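Local coordinates for dTDP-4-dehydrorhamnose reductase (Sulfolobus tokodaii, PDB 2GGS), which probably reduces dTDP-4-dehydrorhamnose with NADPH as hydride donor, as an extended member of the short-chain dehydrogenase/reductase family built on a Rossmann fold, at residues A[68-73]-A[240-245]; A[107-112]-A[128-133]. All blocks are in the same frame, centred on the assembly; numbering follows the deposited sequence.

Contact 1: A[68-73]-A[240-245]; sequences TDVDKC and WIAKRP. With NDP (NADPH dihydro-nicotinamide-adenine-dinucleotide phosphate), chain C.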
# COMPACT_ATOMS: atom_id res chain seq x y z
N THR A 68 -4.43 7.66 1.40
CA THR A 68 -5.02 6.33 1.55
C THR A 68 -6.35 6.26 2.32
O THR A 68 -6.89 5.17 2.52
CB THR A 68 -4.00 5.36 2.21
OG1 THR A 68 -3.75 5.80 3.54
CG2 THR A 68 -2.67 5.34 1.43
N ASP A 69 -6.85 7.40 2.78
CA ASP A 69 -8.19 7.46 3.38
C ASP A 69 -9.21 7.40 2.26
O ASP A 69 -9.42 8.37 1.50
CB ASP A 69 -8.36 8.73 4.21
CG ASP A 69 -9.70 8.78 4.94
OD1 ASP A 69 -10.76 8.38 4.39
OD2 ASP A 69 -9.69 9.26 6.10
N VAL A 70 -9.83 6.24 2.12
CA VAL A 70 -10.73 5.97 1.01
C VAL A 70 -11.92 6.93 0.93
O VAL A 70 -12.28 7.40 -0.15
CB VAL A 70 -11.18 4.48 1.02
CG1 VAL A 70 -12.21 4.22 -0.05
CG2 VAL A 70 -9.95 3.59 0.89
N ASP A 71 -12.51 7.26 2.08
CA ASP A 71 -13.70 8.12 2.06
C ASP A 71 -13.34 9.55 1.77
O ASP A 71 -14.05 10.22 1.03
CB ASP A 71 -14.46 7.99 3.37
CG ASP A 71 -14.98 6.59 3.57
OD1 ASP A 71 -15.79 6.14 2.73
OD2 ASP A 71 -14.49 5.93 4.51
N LYS A 72 -12.20 9.98 2.29
CA LYS A 72 -11.67 11.30 1.97
C LYS A 72 -11.39 11.43 0.48
O LYS A 72 -11.75 12.44 -0.12
CB LYS A 72 -10.42 11.59 2.78
CG LYS A 72 -10.77 12.05 4.19
CD LYS A 72 -9.57 12.62 4.94
CE LYS A 72 -9.98 13.00 6.37
NZ LYS A 72 -10.95 12.02 6.96
N CYS A 73 -10.81 10.39 -0.13
CA CYS A 73 -10.56 10.42 -1.59
C CYS A 73 -11.86 10.61 -2.39
O CYS A 73 -11.84 11.19 -3.48
CB CYS A 73 -9.83 9.15 -2.08
SG CYS A 73 -8.14 8.99 -1.61
N TRP A 240 -19.57 4.93 5.83
CA TRP A 240 -18.77 4.88 4.60
C TRP A 240 -19.37 5.77 3.51
O TRP A 240 -20.59 5.74 3.26
CB TRP A 240 -18.62 3.44 4.09
CG TRP A 240 -17.49 2.68 4.76
CD1 TRP A 240 -16.70 3.13 5.77
CD2 TRP A 240 -17.05 1.34 4.48
NE1 TRP A 240 -15.78 2.17 6.13
CE2 TRP A 240 -15.98 1.06 5.35
CE3 TRP A 240 -17.47 0.35 3.57
CZ2 TRP A 240 -15.29 -0.17 5.33
CZ3 TRP A 240 -16.77 -0.89 3.56
CH2 TRP A 240 -15.71 -1.13 4.43
N ILE A 241 -18.52 6.60 2.89
CA ILE A 241 -18.92 7.38 1.72
C ILE A 241 -18.67 6.57 0.44
O ILE A 241 -19.55 6.44 -0.40
CB ILE A 241 -18.22 8.78 1.67
CG1 ILE A 241 -18.68 9.68 2.83
CG2 ILE A 241 -18.51 9.49 0.35
CD1 ILE A 241 -17.65 9.90 3.90
N ALA A 242 -17.47 6.03 0.30
CA ALA A 242 -17.12 5.29 -0.92
C ALA A 242 -17.61 3.84 -0.90
O ALA A 242 -17.76 3.25 0.16
CB ALA A 242 -15.60 5.33 -1.13
N LYS A 243 -17.86 3.27 -2.08
CA LYS A 243 -18.18 1.85 -2.21
C LYS A 243 -16.88 1.07 -2.16
O LYS A 243 -15.89 1.52 -2.74
CB LYS A 243 -18.89 1.58 -3.52
CG LYS A 243 -20.35 2.06 -3.57
CD LYS A 243 -20.78 2.53 -4.99
CE LYS A 243 -20.54 4.05 -5.25
NZ LYS A 243 -21.14 4.95 -4.20
N ARG A 244 -16.85 -0.03 -1.41
CA ARG A 244 -15.67 -0.94 -1.41
C ARG A 244 -15.93 -2.11 -2.35
O ARG A 244 -17.07 -2.56 -2.44
CB ARG A 244 -15.40 -1.46 0.01
CG ARG A 244 -14.45 -0.61 0.87
CD ARG A 244 -14.93 0.83 1.04
NE ARG A 244 -14.12 1.50 2.06
CZ ARG A 244 -14.43 2.70 2.57
NH1 ARG A 244 -15.51 3.35 2.12
NH2 ARG A 244 -13.66 3.26 3.49
N PRO A 245 -14.88 -2.61 -3.04
CA PRO A 245 -15.04 -3.82 -3.87
C PRO A 245 -15.40 -5.02 -3.00
O PRO A 245 -14.87 -5.18 -1.92
CB PRO A 245 -13.66 -3.99 -4.54
CG PRO A 245 -12.70 -3.23 -3.65
CD PRO A 245 -13.50 -2.07 -3.08
PA NDP C . 0.05 5.46 4.87
O1A NDP C . -1.25 6.15 4.89
O2A NDP C . 0.45 4.89 6.18
O5B NDP C . 1.22 6.41 4.38
C5B NDP C . 0.98 7.39 3.38
C4B NDP C . 2.31 8.05 3.15
O4B NDP C . 2.15 8.94 2.04
C3B NDP C . 2.83 8.82 4.36
O3B NDP C . 4.21 8.60 4.46
C2B NDP C . 2.55 10.26 3.94
O2B NDP C . 3.50 11.09 4.54
C1B NDP C . 2.78 10.15 2.44
N9A NDP C . 2.16 11.27 1.72
C8A NDP C . 0.83 11.51 1.55
N7A NDP C . 0.69 12.67 0.85
C5A NDP C . 1.92 13.15 0.59
C6A NDP C . 2.37 14.30 -0.07
N6A NDP C . 1.49 15.23 -0.51
N1A NDP C . 3.73 14.49 -0.12
C2A NDP C . 4.66 13.61 0.42
N3A NDP C . 4.20 12.49 1.08
C4A NDP C . 2.87 12.29 1.16
O3 NDP C . -0.11 4.39 3.66
PN NDP C . 0.45 2.87 3.62
O1N NDP C . 1.81 2.73 4.10
O2N NDP C . -0.66 2.10 4.23
O5D NDP C . 0.36 2.61 2.05
C5D NDP C . 1.55 2.51 1.26
C4D NDP C . 1.23 2.34 -0.21
O4D NDP C . 0.48 1.15 -0.37
C3D NDP C . 0.38 3.46 -0.82
O3D NDP C . 0.82 3.54 -2.15
C2D NDP C . -1.03 2.92 -0.77
O2D NDP C . -1.83 3.55 -1.75
C1D NDP C . -0.74 1.43 -1.06
N1N NDP C . -1.83 0.58 -0.56
C2N NDP C . -2.25 0.78 0.73
C3N NDP C . -3.13 -0.09 1.35
C7N NDP C . -3.55 0.18 2.76
O7N NDP C . -4.61 -0.57 3.30
N7N NDP C . -2.92 1.11 3.46
C4N NDP C . -3.67 -1.30 0.60
C5N NDP C . -3.18 -1.42 -0.82
C6N NDP C . -2.27 -0.48 -1.32
P2B NDP C . 3.13 12.03 5.87
O1X NDP C . 4.47 12.33 6.40
O2X NDP C . 2.27 11.24 6.79
O3X NDP C . 2.35 13.29 5.42
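Asp71 and Arg244 meet through two torsions: the carboxylate of Asp71 is anti to its carbonyl carbon (chi1 -63°), carrying it off the helix toward residues 240-245, while a bend at chi2 (57°) folds the Arg244 chain so that its guanidinium comes up to meet it. The arginine grips end-on, NH1 to Asp71 OD1 at 2.9 Å and NH2 to Asp71 OD2 at 3.0 Å, although the two planes are turned 47° apart. Two backbone donors share the first oxygen: Ile241 N, 2.8 Å from Asp71 OD1, comes from above the carboxylate plane, and Ala242 N, 3.0 Å from Asp71 OD1, nearly along the C-O axis. Three donors on one atom illustrate how a single carboxylate can pin a loop without regular structure, and they would be expected to stabilise its negative charge. The guanidinium is sandwiched, which fixes how it is turned. Its NH1 also donates to Ala242 O, Val70 CG1 lies 3.8 Å from Arg244 CZ over one face, and the indole of Trp240 covers the opposite face. Val70 CG1 also touches Ala242 CB at 3.7 Å. Asp69 caps the helix that presents Asp71, its OD1 accepting from Lys72 N, and Thr68 OG1 donates to NADPH O1A. Helix 70-75 thus ties down the loop between strand 231-234 and helix 253-258, and also packs through Val70 and Cys73 on Tyr130 of helix 129-141; Cys73 reaches helix 77-97 as well.

Contact 2: A[107-112]-A[128-133]; sequences TDYVFD and NYYGLS. With NDP (NADPH dihydro-nicotinamide-adenine-dinucleotide phosphate), chain C.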
# COMPACT_ATOMS: atom_id res chain seq x y z
N THR A 107 -2.63 -0.77 -5.57
CA THR A 107 -3.71 -1.26 -4.69
C THR A 107 -4.67 -2.24 -5.37
O THR A 107 -4.98 -2.11 -6.56
CB THR A 107 -4.52 -0.06 -4.06
OG1 THR A 107 -5.58 -0.55 -3.23
CG2 THR A 107 -5.10 0.85 -5.17
N ASP A 108 -5.20 -3.17 -4.57
CA ASP A 108 -6.28 -4.05 -4.96
C ASP A 108 -7.59 -3.32 -5.26
O ASP A 108 -8.45 -3.85 -5.96
CB ASP A 108 -6.46 -5.14 -3.87
CG ASP A 108 -6.86 -4.58 -2.51
OD1 ASP A 108 -6.48 -3.43 -2.15
OD2 ASP A 108 -7.54 -5.32 -1.75
N TYR A 109 -7.75 -2.07 -4.76
CA TYR A 109 -8.95 -1.28 -5.06
C TYR A 109 -8.98 -0.73 -6.50
O TYR A 109 -9.93 -0.07 -6.89
CB TYR A 109 -9.17 -0.13 -4.04
CG TYR A 109 -9.70 -0.59 -2.70
CD1 TYR A 109 -9.62 -1.96 -2.31
CD2 TYR A 109 -10.31 0.31 -1.83
CE1 TYR A 109 -10.12 -2.38 -1.07
CE2 TYR A 109 -10.81 -0.11 -0.57
CZ TYR A 109 -10.71 -1.46 -0.21
OH TYR A 109 -11.18 -1.92 1.01
N VAL A 110 -7.95 -1.00 -7.30
CA VAL A 110 -8.12 -0.75 -8.75
C VAL A 110 -9.10 -1.72 -9.41
O VAL A 110 -9.51 -1.47 -10.53
CB VAL A 110 -6.81 -0.73 -9.58
CG1 VAL A 110 -5.76 0.27 -9.00
CG2 VAL A 110 -6.22 -2.16 -9.74
N PHE A 111 -9.45 -2.83 -8.73
CA PHE A 111 -10.40 -3.83 -9.31
C PHE A 111 -11.83 -3.64 -8.80
O PHE A 111 -12.03 -3.09 -7.71
CB PHE A 111 -9.91 -5.25 -9.01
CG PHE A 111 -8.56 -5.55 -9.60
CD1 PHE A 111 -8.43 -5.77 -10.98
CD2 PHE A 111 -7.41 -5.60 -8.80
CE1 PHE A 111 -7.17 -6.02 -11.55
CE2 PHE A 111 -6.15 -5.90 -9.34
CZ PHE A 111 -6.02 -6.09 -10.72
N ASP A 112 -12.81 -4.12 -9.58
CA ASP A 112 -14.20 -3.82 -9.23
C ASP A 112 -14.74 -4.74 -8.13
O ASP A 112 -15.75 -4.44 -7.51
CB ASP A 112 -15.14 -3.74 -10.45
CG ASP A 112 -15.24 -5.02 -11.22
OD1 ASP A 112 -15.00 -6.09 -10.64
OD2 ASP A 112 -15.64 -4.96 -12.42
N ASN A 128 -14.30 3.09 -6.60
CA ASN A 128 -14.20 4.25 -5.73
C ASN A 128 -13.07 5.14 -6.23
O ASN A 128 -12.21 4.66 -7.00
CB ASN A 128 -14.02 3.85 -4.25
CG ASN A 128 -12.85 2.89 -4.03
OD1 ASN A 128 -11.70 3.19 -4.37
ND2 ASN A 128 -13.15 1.74 -3.45
N TYR A 129 -13.06 6.41 -5.81
CA TYR A 129 -12.06 7.35 -6.32
C TYR A 129 -10.63 7.08 -5.80
O TYR A 129 -9.65 7.39 -6.48
CB TYR A 129 -12.48 8.83 -6.16
CG TYR A 129 -11.63 9.64 -7.10
CD1 TYR A 129 -11.86 9.56 -8.48
CD2 TYR A 129 -10.53 10.37 -6.64
CE1 TYR A 129 -11.02 10.24 -9.40
CE2 TYR A 129 -9.67 11.04 -7.56
CZ TYR A 129 -9.95 10.97 -8.92
OH TYR A 129 -9.10 11.58 -9.84
N TYR A 130 -10.49 6.50 -4.61
CA TYR A 130 -9.17 6.09 -4.17
C TYR A 130 -8.60 5.13 -5.23
O TYR A 130 -7.49 5.33 -5.74
CB TYR A 130 -9.24 5.40 -2.80
CG TYR A 130 -7.96 4.68 -2.44
CD1 TYR A 130 -6.79 5.37 -2.16
CD2 TYR A 130 -7.92 3.28 -2.41
CE1 TYR A 130 -5.61 4.70 -1.82
CE2 TYR A 130 -6.73 2.59 -2.10
CZ TYR A 130 -5.59 3.30 -1.81
OH TYR A 130 -4.42 2.65 -1.47
N GLY A 131 -9.39 4.10 -5.57
CA GLY A 131 -8.99 3.13 -6.61
C GLY A 131 -8.69 3.75 -7.98
O GLY A 131 -7.68 3.42 -8.63
N LEU A 132 -9.54 4.67 -8.41
CA LEU A 132 -9.34 5.34 -9.71
C LEU A 132 -8.09 6.22 -9.69
O LEU A 132 -7.27 6.15 -10.61
CB LEU A 132 -10.58 6.16 -10.10
CG LEU A 132 -10.39 6.82 -11.49
CD1 LEU A 132 -9.96 5.83 -12.60
CD2 LEU A 132 -11.66 7.56 -11.91
N SER A 133 -7.96 7.08 -8.67
CA SER A 133 -6.73 7.89 -8.58
C SER A 133 -5.47 7.02 -8.59
O SER A 133 -4.50 7.34 -9.28
CB SER A 133 -6.74 8.86 -7.38
OG SER A 133 -6.82 8.17 -6.15
PA NDP C . 0.05 5.46 4.87
O1A NDP C . -1.25 6.15 4.89
O2A NDP C . 0.45 4.89 6.18
O5B NDP C . 1.22 6.41 4.38
C5B NDP C . 0.98 7.39 3.38
C4B NDP C . 2.31 8.05 3.15
O4B NDP C . 2.15 8.94 2.04
C3B NDP C . 2.83 8.82 4.36
O3B NDP C . 4.21 8.60 4.46
C2B NDP C . 2.55 10.26 3.94
O2B NDP C . 3.50 11.09 4.54
C1B NDP C . 2.78 10.15 2.44
N9A NDP C . 2.16 11.27 1.72
C8A NDP C . 0.83 11.51 1.55
N7A NDP C . 0.69 12.67 0.85
C5A NDP C . 1.92 13.15 0.59
C6A NDP C . 2.37 14.30 -0.07
N6A NDP C . 1.49 15.23 -0.51
N1A NDP C . 3.73 14.49 -0.12
C2A NDP C . 4.66 13.61 0.42
N3A NDP C . 4.20 12.49 1.08
C4A NDP C . 2.87 12.29 1.16
O3 NDP C . -0.11 4.39 3.66
PN NDP C . 0.45 2.87 3.62
O1N NDP C . 1.81 2.73 4.10
O2N NDP C . -0.66 2.10 4.23
O5D NDP C . 0.36 2.61 2.05
C5D NDP C . 1.55 2.51 1.26
C4D NDP C . 1.23 2.34 -0.21
O4D NDP C . 0.48 1.15 -0.37
C3D NDP C . 0.38 3.46 -0.82
O3D NDP C . 0.82 3.54 -2.15
C2D NDP C . -1.03 2.92 -0.77
O2D NDP C . -1.83 3.55 -1.75
C1D NDP C . -0.74 1.43 -1.06
N1N NDP C . -1.83 0.58 -0.56
C2N NDP C . -2.25 0.78 0.73
C3N NDP C . -3.13 -0.09 1.35
C7N NDP C . -3.55 0.18 2.76
O7N NDP C . -4.61 -0.57 3.30
N7N NDP C . -2.92 1.11 3.46
C4N NDP C . -3.67 -1.30 0.60
C5N NDP C . -3.18 -1.42 -0.82
C6N NDP C . -2.27 -0.48 -1.32
P2B NDP C . 3.13 12.03 5.87
O1X NDP C . 4.47 12.33 6.40
O2X NDP C . 2.27 11.24 6.79
O3X NDP C . 2.35 13.29 5.42
O HOH W 1 -5.46 -0.01 -0.49
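The Tyr130 ring is touched near its plane by Tyr109 CD2, 3.9 Å from Tyr130 CD2, and the ribose oxygen O2D of NADPH also lies at its edge; Thr107 OG1 approaches obliquely, 3.5 Å from Tyr130 CE2. The two tyrosine side chains cross at about a right angle. Against the Tyr109 ring leans the Asn128 amide, the ring and amide planes turned 53° apart, with ND2 3.6 Å from Tyr109 CD2. Asn128 also caps helix 129-141, OD1 accepting from Gly131 N at 2.8 Å. Gly131 CA lies 3.3 Å from Tyr109 O, a CA-H...O contact where the 3-10 turn packs closely on the helix, leaving no room for a side chain before that oxygen. A chi1 of 179° sets Thr107 OG1 beside its carbonyl carbon, where it accepts from Tyr109 N in an ST turn. Tyr130 OH hydrogen-bonds NADPH O2D at 2.8 Å. A phenylalanine in place of Tyr130 would keep the ring packing but would probably leave that ribose hydroxyl without its hydrogen-bond mate. Lys134, which also bonds NADPH, follows Tyr130 by four residues (the Tyr-x-x-x-Lys spacing), and with Thr107 they fit the Ser/Thr-Tyr-Lys set of short-chain dehydrogenases/reductases. A water is modelled between Thr107 OG1 and Tyr130 OH, its position doubtful because it lies too near NADPH C4N. A site between these hydroxyls and beside the nicotinamide is nevertheless consistent with where the substrate carbonyl oxygen would be held for reduction.

Contacts 1 and 2 lie about 9 Å apart, centre to centre, on one side of the chain. Both segments of contact 2 fall, in sequence, between those of contact 1: residues 68-73 follow strand 60-63, residues 107-112 follow its sheet neighbour 101-107, and 128-133 open helix 129-141, whereas the loop residues 240-245 come much later. They touch directly: Lys243 O is 2.8 Å from Asn128 ND2, a probable hydrogen bond, and Tyr109 packs against Arg244 and Pro245. Both also reach NADPH, one at a phosphate, the other at the nicotinamide ribose, so the late loop is tied in at the C-terminal ends of the central strands 60-63 and 101-107, where the Rossmann fold binds its cofactor.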